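Trypsin-resistant surface T6 protein (Streptococcus pyogenes serotype M6, PDB 4P0D) forms the backbone pilin of the pilus, the subunit that probably polymerises into the shaft on the bacterial surface. Local coordinates at residues N110-A115 with Q139-K144. The protein carries 1 engineered substitution. Residues are numbered along the deposited sequence; the frame is centred on the assembly and turned at random.
Sequences NPILLA and QTSVAK
Gln139 reaches across to Leu113, Leu114 and Ala115 with its whole side chain. Gln139 CB lies 3.6 Å from Ala115 O. Gln139 CG touches CD2 of Leu114. Gln139 CG is anti to the backbone N (chi1 -166°) and the chain stays extended beyond it, which carries the amide to the backbone of 112-115. There Gln139 OE1 accepts a hydrogen bond from Ala115 N at 2.8 Å, bent at the hydrogen (143°), and passes 3.3 Å from Leu114 CA. Gln139 NE2 lies 3.8 Å from Leu113 O, too far for a hydrogen bond. A side chain thus takes a bond that a main-chain carbonyl would take in a regular antiparallel pair. The axes of 112-115 and 139-142 come no closer than 7.1 Å, and two waters bridge the segments. One water joins Leu113 O to Ser141 OG; another links Asn110 O with Lys144 N. Only at that end do the backbones bond directly, Asn110 N to Lys144 O at 2.9 Å. Ile112 CD1 packs on Ala143 CB at 4.1 Å. This antiparallel pair, bridged partly by water and side chain, belongs to the N-terminal Ig-like domain. Strand 94-101 pairs with 112-115, strand 7-13 pairs with 139-142, and helix 56-68 packs against Pro111 and Leu113.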
ATOM      1  N   ASN A 110      14.433  21.025   2.755  1.00 17.06           N
ATOM      2  CA  ASN A 110      14.789  21.853   3.890  1.00 18.26           C
ATOM      3  C   ASN A 110      14.599  23.325   3.507  1.00 18.14           C
ATOM      4  O   ASN A 110      14.642  23.669   2.313  1.00 16.87           O
ATOM      5  CB  ASN A 110      16.242  21.656   4.314  1.00 18.77           C
ATOM      6  CG  ASN A 110      16.554  20.236   4.801  1.00 19.26           C
ATOM      7  OD1 ASN A 110      15.676  19.436   5.148  1.00 19.02           O
ATOM      8  ND2 ASN A 110      17.832  19.932   4.831  1.00 18.97           N
ATOM      9  N   PRO A 111      14.417  24.192   4.516  1.00 18.46           N
ATOM     10  CA  PRO A 111      14.388  25.665   4.324  1.00 17.97           C
ATOM     11  C   PRO A 111      15.748  26.221   3.893  1.00 16.89           C
ATOM     12  O   PRO A 111      16.763  25.605   4.165  1.00 16.02           O
ATOM     13  CB  PRO A 111      14.045  26.203   5.706  1.00 18.51           C
ATOM     14  CG  PRO A 111      13.698  25.038   6.554  1.00 18.97           C
ATOM     15  CD  PRO A 111      14.287  23.816   5.934  1.00 18.80           C
ATOM     16  N   ILE A 112      15.767  27.367   3.230  1.00 16.83           N
ATOM     17  CA  ILE A 112      17.020  27.997   2.813  1.00 17.23           C
ATOM     18  C   ILE A 112      17.064  29.443   3.286  1.00 17.94           C
ATOM     19  O   ILE A 112      16.068  30.162   3.207  1.00 17.72           O
ATOM     20  CB  ILE A 112      17.232  27.951   1.288  1.00 17.32           C
ATOM     21  CG1 ILE A 112      17.134  26.515   0.768  1.00 17.62           C
ATOM     22  CG2 ILE A 112      18.607  28.521   0.931  1.00 17.28           C
ATOM     23  CD1 ILE A 112      17.123  26.412  -0.750  1.00 17.35           C
ATOM     24  N   LEU A 113      18.214  29.834   3.832  1.00 19.17           N
ATOM     25  CA  LEU A 113      18.491  31.227   4.151  1.00 19.57           C
ATOM     26  C   LEU A 113      19.353  31.865   3.064  1.00 19.40           C
ATOM     27  O   LEU A 113      20.463  31.405   2.792  1.00 18.85           O
ATOM     28  CB  LEU A 113      19.220  31.346   5.484  1.00 21.36           C
ATOM     29  CG  LEU A 113      19.679  32.758   5.860  1.00 22.81           C
ATOM     30  CD1 LEU A 113      18.515  33.600   6.344  1.00 23.24           C
ATOM     31  CD2 LEU A 113      20.761  32.658   6.927  1.00 25.72           C
ATOM     32  N   LEU A 114      18.846  32.944   2.482  1.00 19.13           N
ATOM     33  CA  LEU A 114      19.573  33.684   1.471  1.00 19.47           C
ATOM     34  C   LEU A 114      19.680  35.148   1.871  1.00 18.41           C
ATOM     35  O   LEU A 114      18.741  35.729   2.422  1.00 19.47           O
ATOM     36  CB  LEU A 114      18.880  33.587   0.115  1.00 19.30           C
ATOM     37  CG  LEU A 114      18.848  32.179  -0.497  1.00 20.63           C
ATOM     38  CD1 LEU A 114      17.823  32.121  -1.615  1.00 21.44           C
ATOM     39  CD2 LEU A 114      20.207  31.735  -1.019  1.00 20.54           C
ATOM     40  N   ALA A 115      20.812  35.749   1.560  1.00 17.87           N
ATOM     41  CA  ALA A 115      21.023  37.160   1.890  1.00 18.80           C
ATOM     42  C   ALA A 115      21.841  37.844   0.809  1.00 18.94           C
ATOM     43  O   ALA A 115      22.771  37.240   0.285  1.00 18.74           O
ATOM     44  CB  ALA A 115      21.733  37.277   3.231  1.00 18.29           C
ATOM     45  N   GLN A 139      24.115  35.481  -3.423  1.00 19.93           N
ATOM     46  CA  GLN A 139      24.325  34.218  -2.750  1.00 20.19           C
ATOM     47  C   GLN A 139      23.742  33.116  -3.605  1.00 19.50           C
ATOM     48  O   GLN A 139      22.703  33.291  -4.213  1.00 19.09           O
ATOM     49  CB  GLN A 139      23.673  34.201  -1.352  1.00 20.46           C
ATOM     50  CG  GLN A 139      24.156  33.039  -0.488  1.00 21.31           C
ATOM     51  CD  GLN A 139      23.637  33.049   0.945  1.00 23.03           C
ATOM     52  OE1 GLN A 139      22.905  33.944   1.373  1.00 21.23           O
ATOM     53  NE2 GLN A 139      24.026  32.021   1.703  1.00 25.74           N
ATOM     54  N   THR A 140      24.438  31.990  -3.643  1.00 19.85           N
ATOM     55  CA  THR A 140      23.951  30.774  -4.290  1.00 20.35           C
ATOM     56  C   THR A 140      23.921  29.666  -3.252  1.00 20.09           C
ATOM     57  O   THR A 140      24.918  29.448  -2.553  1.00 20.51           O
ATOM     58  CB  THR A 140      24.870  30.372  -5.441  1.00 21.29           C
ATOM     59  OG1 THR A 140      25.006  31.488  -6.333  1.00 23.57           O
ATOM     60  CG2 THR A 140      24.313  29.164  -6.199  1.00 20.43           C
ATOM     61  N   SER A 141      22.781  28.981  -3.139  1.00 19.16           N
ATOM     62  CA  SER A 141      22.642  27.854  -2.223  1.00 19.00           C
ATOM     63  C   SER A 141      22.142  26.616  -2.954  1.00 17.51           C
ATOM     64  O   SER A 141      21.283  26.708  -3.805  1.00 16.90           O
ATOM     65  CB  SER A 141      21.685  28.188  -1.085  1.00 19.60           C
ATOM     66  OG  SER A 141      22.122  29.367  -0.438  1.00 22.99           O
ATOM     67  N   VAL A 142      22.681  25.465  -2.582  1.00 17.31           N
ATOM     68  CA  VAL A 142      22.226  24.168  -3.099  1.00 16.62           C
ATOM     69  C   VAL A 142      21.031  23.667  -2.278  1.00 15.56           C
ATOM     70  O   VAL A 142      21.124  23.453  -1.058  1.00 14.98           O
ATOM     71  CB  VAL A 142      23.379  23.154  -3.064  1.00 17.17           C
ATOM     72  CG1 VAL A 142      22.943  21.793  -3.603  1.00 17.64           C
ATOM     73  CG2 VAL A 142      24.565  23.690  -3.869  1.00 17.45           C
ATOM     74  N   ALA A 143      19.900  23.499  -2.940  1.00 14.48           N
ATOM     75  CA  ALA A 143      18.721  23.024  -2.276  1.00 14.61           C
ATOM     76  C   ALA A 143      18.984  21.602  -1.825  1.00 15.60           C
ATOM     77  O   ALA A 143      19.763  20.868  -2.465  1.00 14.88           O
ATOM     78  CB  ALA A 143      17.518  23.087  -3.182  1.00 14.35           C
ATOM     79  N   LYS A 144      18.339  21.239  -0.717  1.00 16.23           N
ATOM     80  CA  LYS A 144      18.441  19.916  -0.132  1.00 16.85           C
ATOM     81  C   LYS A 144      17.052  19.303   0.079  1.00 16.69           C
ATOM     82  O   LYS A 144      16.189  19.869   0.751  1.00 14.90           O
ATOM     83  CB  LYS A 144      19.211  19.957   1.185  1.00 19.52           C
ATOM     84  CG  LYS A 144      19.389  18.574   1.812  1.00 21.94           C
ATOM     85  CD  LYS A 144      20.422  18.585   2.921  1.00 24.96           C
ATOM     86  CE  LYS A 144      20.229  17.406   3.864  1.00 27.24           C
ATOM     87  NZ  LYS A 144      21.396  17.289   4.782  1.00 29.97           N
TER
HETATM   88  O   HOH W   1      16.977  23.210   0.707  1.00 16.38           O
HETATM   89  O   HOH W   2      22.127  28.999   2.283  1.00 30.21           O